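Local coordinates for protein glucose-6-phosphate isomerase (Thermus thermophilus, PDB 1ZZG) that probably catalyses the reversible isomerization of glucose 6-phosphate to fructose 6-phosphate in glycolysis and gluconeogenesis, at residues A208-L221 with P371-W383. Numbering follows the deposited sequence.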
loop_
_atom_site.group_PDB
_atom_site.type_symbol
_atom_site.label_atom_id
_atom_site.label_comp_id
_atom_site.label_asym_id
_atom_site.label_seq_id
_atom_site.Cartn_x
_atom_site.Cartn_y
_atom_site.Cartn_z
ATOM N N ALA A 208 -6.304 26.042 -4.003
ATOM C CA ALA A 208 -7.080 25.501 -2.896
ATOM C C ALA A 208 -6.210 24.623 -2.014
ATOM O O ALA A 208 -6.353 24.620 -0.799
ATOM C CB ALA A 208 -8.275 24.705 -3.428
ATOM N N LEU A 209 -5.300 23.879 -2.630
ATOM C CA LEU A 209 -4.412 23.020 -1.867
ATOM C C LEU A 209 -3.575 23.861 -0.897
ATOM O O LEU A 209 -3.503 23.552 0.291
ATOM C CB LEU A 209 -3.495 22.243 -2.813
ATOM C CG LEU A 209 -2.554 21.206 -2.197
ATOM C CD1 LEU A 209 -3.346 19.987 -1.713
ATOM C CD2 LEU A 209 -1.531 20.796 -3.251
ATOM N N LEU A 210 -2.959 24.929 -1.403
ATOM C CA LEU A 210 -2.118 25.784 -0.564
ATOM C C LEU A 210 -2.933 26.574 0.466
ATOM O O LEU A 210 -2.456 26.838 1.573
ATOM C CB LEU A 210 -1.274 26.732 -1.435
ATOM C CG LEU A 210 -0.350 26.054 -2.466
ATOM C CD1 LEU A 210 0.484 27.105 -3.182
ATOM C CD2 LEU A 210 0.562 25.037 -1.780
ATOM N N MET A 211 -4.158 26.940 0.105
ATOM C CA MET A 211 -5.032 27.665 1.025
ATOM C C MET A 211 -5.324 26.777 2.234
ATOM O O MET A 211 -5.298 27.230 3.372
ATOM C CB MET A 211 -6.352 28.013 0.348
ATOM C CG MET A 211 -6.243 29.030 -0.771
ATOM S SD MET A 211 -7.848 29.223 -1.567
ATOM C CE MET A 211 -8.918 29.389 -0.083
ATOM N N GLY A 212 -5.618 25.507 1.974
ATOM C CA GLY A 212 -5.893 24.580 3.058
ATOM C C GLY A 212 -4.673 24.410 3.941
ATOM O O GLY A 212 -4.794 24.329 5.165
ATOM N N ALA A 213 -3.490 24.358 3.331
ATOM C CA ALA A 213 -2.260 24.208 4.106
ATOM C C ALA A 213 -2.061 25.457 4.977
ATOM O O ALA A 213 -1.593 25.366 6.117
ATOM C CB ALA A 213 -1.057 24.001 3.172
ATOM N N ARG A 214 -2.423 26.618 4.439
ATOM C CA ARG A 214 -2.312 27.879 5.179
ATOM C C ARG A 214 -3.202 27.801 6.427
ATOM O O ARG A 214 -2.825 28.272 7.499
ATOM C CB ARG A 214 -2.757 29.047 4.294
ATOM C CG ARG A 214 -2.417 30.436 4.830
ATOM C CD ARG A 214 -2.754 31.493 3.778
ATOM N NE ARG A 214 -2.278 31.067 2.465
ATOM C CZ ARG A 214 -2.858 31.388 1.314
ATOM N NH1 ARG A 214 -3.941 32.152 1.306
ATOM N NH2 ARG A 214 -2.374 30.919 0.172
ATOM N N LYS A 215 -4.385 27.206 6.284
ATOM C CA LYS A 215 -5.290 27.068 7.421
ATOM C C LYS A 215 -4.604 26.246 8.512
ATOM O O LYS A 215 -4.695 26.575 9.691
ATOM C CB LYS A 215 -6.587 26.380 6.993
ATOM C CG LYS A 215 -7.366 27.139 5.919
ATOM C CD LYS A 215 -7.752 28.541 6.381
ATOM C CE LYS A 215 -8.719 28.503 7.556
ATOM N NZ LYS A 215 -9.120 29.871 8.008
ATOM N N ALA A 216 -3.924 25.173 8.109
ATOM C CA ALA A 216 -3.208 24.322 9.052
ATOM C C ALA A 216 -2.145 25.159 9.767
ATOM O O ALA A 216 -1.961 25.034 10.983
ATOM C CB ALA A 216 -2.558 23.153 8.320
ATOM N N ASN A 217 -1.444 26.011 9.019
ATOM C CA ASN A 217 -0.427 26.870 9.631
ATOM C C ASN A 217 -1.081 27.704 10.733
ATOM O O ASN A 217 -0.501 27.917 11.789
ATOM C CB ASN A 217 0.203 27.812 8.603
ATOM C CG ASN A 217 1.240 27.126 7.734
ATOM O OD1 ASN A 217 1.627 25.979 7.983
ATOM N ND2 ASN A 217 1.711 27.836 6.715
ATOM N N GLU A 218 -2.292 28.179 10.473
ATOM C CA GLU A 218 -3.011 28.978 11.457
ATOM C C GLU A 218 -3.259 28.167 12.721
ATOM O O GLU A 218 -3.003 28.640 13.832
ATOM C CB GLU A 218 -4.343 29.456 10.879
ATOM C CG GLU A 218 -4.215 30.632 9.933
ATOM C CD GLU A 218 -5.512 30.935 9.211
ATOM O OE1 GLU A 218 -6.593 30.704 9.799
ATOM O OE2 GLU A 218 -5.450 31.413 8.060
ATOM N N THR A 219 -3.754 26.943 12.553
ATOM C CA THR A 219 -4.028 26.092 13.700
ATOM C C THR A 219 -2.746 25.813 14.479
ATOM O O THR A 219 -2.768 25.719 15.701
ATOM C CB THR A 219 -4.689 24.744 13.275
ATOM O OG1 THR A 219 -3.755 23.947 12.536
ATOM C CG2 THR A 219 -5.907 25.006 12.407
ATOM N N ALA A 220 -1.624 25.700 13.779
ATOM C CA ALA A 220 -0.354 25.427 14.443
ATOM C C ALA A 220 0.052 26.568 15.378
ATOM O O ALA A 220 0.761 26.349 16.360
ATOM C CB ALA A 220 0.743 25.187 13.410
ATOM N N LEU A 221 -0.401 27.780 15.069
ATOM C CA LEU A 221 -0.078 28.953 15.879
ATOM C C LEU A 221 -1.216 29.392 16.802
ATOM O O LEU A 221 -1.071 30.349 17.559
ATOM C CB LEU A 221 0.307 30.120 14.964
ATOM C CG LEU A 221 1.790 30.341 14.638
ATOM C CD1 LEU A 221 2.477 30.988 15.827
ATOM C CD2 LEU A 221 2.450 29.027 14.271
ATOM N N PRO A 371 -8.971 19.406 -2.413
ATOM C CA PRO A 371 -7.616 19.947 -2.292
ATOM C C PRO A 371 -7.476 20.753 -0.993
ATOM O O PRO A 371 -6.496 20.614 -0.259
ATOM C CB PRO A 371 -7.489 20.824 -3.537
ATOM C CG PRO A 371 -8.345 20.093 -4.547
ATOM C CD PRO A 371 -9.561 19.738 -3.722
ATOM N N TYR A 372 -8.478 21.580 -0.713
ATOM C CA TYR A 372 -8.496 22.422 0.486
ATOM C C TYR A 372 -8.384 21.578 1.758
ATOM O O TYR A 372 -7.482 21.783 2.577
ATOM C CB TYR A 372 -9.785 23.248 0.510
ATOM C CG TYR A 372 -9.929 24.200 1.685
ATOM C CD1 TYR A 372 -9.274 25.433 1.703
ATOM C CD2 TYR A 372 -10.745 23.875 2.770
ATOM C CE1 TYR A 372 -9.433 26.320 2.772
ATOM C CE2 TYR A 372 -10.909 24.752 3.844
ATOM C CZ TYR A 372 -10.253 25.970 3.837
ATOM O OH TYR A 372 -10.427 26.835 4.896
ATOM N N ALA A 373 -9.290 20.615 1.910
ATOM C CA ALA A 373 -9.297 19.748 3.085
ATOM C C ALA A 373 -8.057 18.851 3.201
ATOM O O ALA A 373 -7.536 18.642 4.296
ATOM C CB ALA A 373 -10.568 18.879 3.087
ATOM N N VAL A 374 -7.592 18.315 2.080
ATOM C CA VAL A 374 -6.429 17.436 2.097
ATOM C C VAL A 374 -5.139 18.235 2.306
ATOM O O VAL A 374 -4.229 17.777 2.994
ATOM C CB VAL A 374 -6.361 16.589 0.802
ATOM C CG1 VAL A 374 -5.073 15.766 0.768
ATOM C CG2 VAL A 374 -7.590 15.658 0.739
ATOM N N GLY A 375 -5.071 19.432 1.720
ATOM C CA GLY A 375 -3.902 20.275 1.908
ATOM C C GLY A 375 -3.801 20.618 3.384
ATOM O O GLY A 375 -2.714 20.699 3.963
ATOM N N TRP A 376 -4.961 20.826 3.995
ATOM C CA TRP A 376 -5.043 21.132 5.411
ATOM C C TRP A 376 -4.529 19.913 6.190
ATOM O O TRP A 376 -3.647 20.036 7.038
ATOM C CB TRP A 376 -6.500 21.431 5.793
ATOM C CG TRP A 376 -6.684 21.972 7.192
ATOM C CD1 TRP A 376 -6.005 21.598 8.320
ATOM C CD2 TRP A 376 -7.648 22.951 7.612
ATOM N NE1 TRP A 376 -6.485 22.283 9.415
ATOM C CE2 TRP A 376 -7.492 23.121 9.007
ATOM C CE3 TRP A 376 -8.625 23.705 6.942
ATOM C CZ2 TRP A 376 -8.282 24.009 9.749
ATOM C CZ3 TRP A 376 -9.412 24.593 7.683
ATOM C CH2 TRP A 376 -9.230 24.735 9.072
ATOM N N LEU A 377 -5.065 18.733 5.882
ATOM C CA LEU A 377 -4.650 17.509 6.572
ATOM C C LEU A 377 -3.150 17.227 6.463
ATOM O O LEU A 377 -2.482 16.960 7.461
ATOM C CB LEU A 377 -5.439 16.304 6.045
ATOM C CG LEU A 377 -5.047 14.934 6.619
ATOM C CD1 LEU A 377 -5.131 14.962 8.144
ATOM C CD2 LEU A 377 -5.962 13.859 6.050
ATOM N N MET A 378 -2.616 17.285 5.252
ATOM C CA MET A 378 -1.193 17.035 5.051
ATOM C C MET A 378 -0.301 18.018 5.811
ATOM O O MET A 378 0.666 17.613 6.459
ATOM C CB MET A 378 -0.866 17.068 3.555
ATOM C CG MET A 378 -1.470 15.897 2.785
ATOM S SD MET A 378 -1.133 15.940 1.001
ATOM C CE MET A 378 0.583 15.397 0.982
ATOM N N GLN A 379 -0.621 19.305 5.736
ATOM C CA GLN A 379 0.175 20.313 6.437
ATOM C C GLN A 379 0.037 20.115 7.953
ATOM O O GLN A 379 0.987 20.331 8.710
ATOM C CB GLN A 379 -0.285 21.725 6.051
ATOM C CG GLN A 379 0.612 22.838 6.609
ATOM C CD GLN A 379 1.904 23.004 5.826
ATOM O OE1 GLN A 379 2.243 22.177 4.984
ATOM N NE2 GLN A 379 2.635 24.079 6.107
ATOM N N HIS A 380 -1.154 19.709 8.383
ATOM C CA HIS A 380 -1.434 19.450 9.796
ATOM C C HIS A 380 -0.521 18.340 10.306
ATOM O O HIS A 380 0.040 18.436 11.399
ATOM C CB HIS A 380 -2.901 19.024 9.968
ATOM C CG HIS A 380 -3.217 18.441 11.313
ATOM N ND1 HIS A 380 -4.000 19.092 12.243
ATOM C CD2 HIS A 380 -2.864 17.261 11.879
ATOM C CE1 HIS A 380 -4.113 18.338 13.323
ATOM N NE2 HIS A 380 -3.433 17.222 13.128
ATOM N N LEU A 381 -0.389 17.278 9.515
ATOM C CA LEU A 381 0.442 16.145 9.899
ATOM C C LEU A 381 1.921 16.499 9.922
ATOM O O LEU A 381 2.675 15.983 10.750
ATOM C CB LEU A 381 0.181 14.960 8.967
ATOM C CG LEU A 381 -1.234 14.397 9.159
ATOM C CD1 LEU A 381 -1.571 13.415 8.052
ATOM C CD2 LEU A 381 -1.335 13.728 10.528
ATOM N N MET A 382 2.343 17.381 9.021
ATOM C CA MET A 382 3.738 17.783 9.014
ATOM C C MET A 382 4.030 18.555 10.303
ATOM O O MET A 382 5.090 18.375 10.899
ATOM C CB MET A 382 4.056 18.615 7.765
ATOM C CG MET A 382 4.134 17.752 6.507
ATOM S SD MET A 382 4.670 18.602 4.989
ATOM C CE MET A 382 3.084 19.077 4.289
ATOM N N TRP A 383 3.090 19.395 10.740
ATOM C CA TRP A 383 3.269 20.147 11.983
ATOM C C TRP A 383 3.287 19.170 13.153
ATOM O O TRP A 383 4.134 19.262 14.042
ATOM C CB TRP A 383 2.136 21.150 12.197
ATOM C CG TRP A 383 2.338 22.450 11.507
ATOM C CD1 TRP A 383 1.752 22.863 10.346
ATOM C CD2 TRP A 383 3.171 23.532 11.946
ATOM N NE1 TRP A 383 2.164 24.142 10.034
ATOM C CE2 TRP A 383 3.035 24.574 11.001
ATOM C CE3 TRP A 383 4.018 23.723 13.050
ATOM C CZ2 TRP A 383 3.713 25.793 11.122
ATOM C CZ3 TRP A 383 4.695 24.941 13.172
ATOM C CH2 TRP A 383 4.536 25.956 12.211
HETATM O O HOH W 1 -5.097 21.552 11.909
#
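A close, glycine-mediated helix pair of the phosphoglucose isomerase fold forms where G212 and G375 face each other: segments 208-221 and 371-383, parts of helices 206-221 and 371-391, run in the same general direction, cross at -43° and approach to 6.5 Å between axes. Backbone-to-backbone contacts document the closeness: G212 CA lies 3.3 Å from Y372 O in a CA-H...O contact, and W376 CA makes another with G212 O. A beta carbon on G212 would run into Y372 O, and one on G375 into L209 O. W376 acts as a knob among G212, K215, A216 and T219. With CG anti to the backbone N (chi1 -171°), its indole packs against helix 208-221, crossing the K215 side chain at a slant, and takes K215 CB over one face, 3.4 Å from the six-membered ring centroid. W376 NE1 donates to a water in the ring plane, which also binds T219 OG1 and H380 ND1; H380 NE2 is hydrogen-bonded to T232 OG1. Replacing W376 by an alanine would probably open a gap beneath K215 and T219 and cost this water its indole donor. Farther along, N217 OD1 accepts W383 NE1 at 2.8 Å and Q379 NE2 at 2.9 Å, while A220 CB sits over the W383 six-membered ring. Two nearly straight N-H bonds on one amide oxygen, with N217 ND2 hydrogen-bonded to M44 O, imply a fixed amide orientation that ties the helices together beyond their apolar packing.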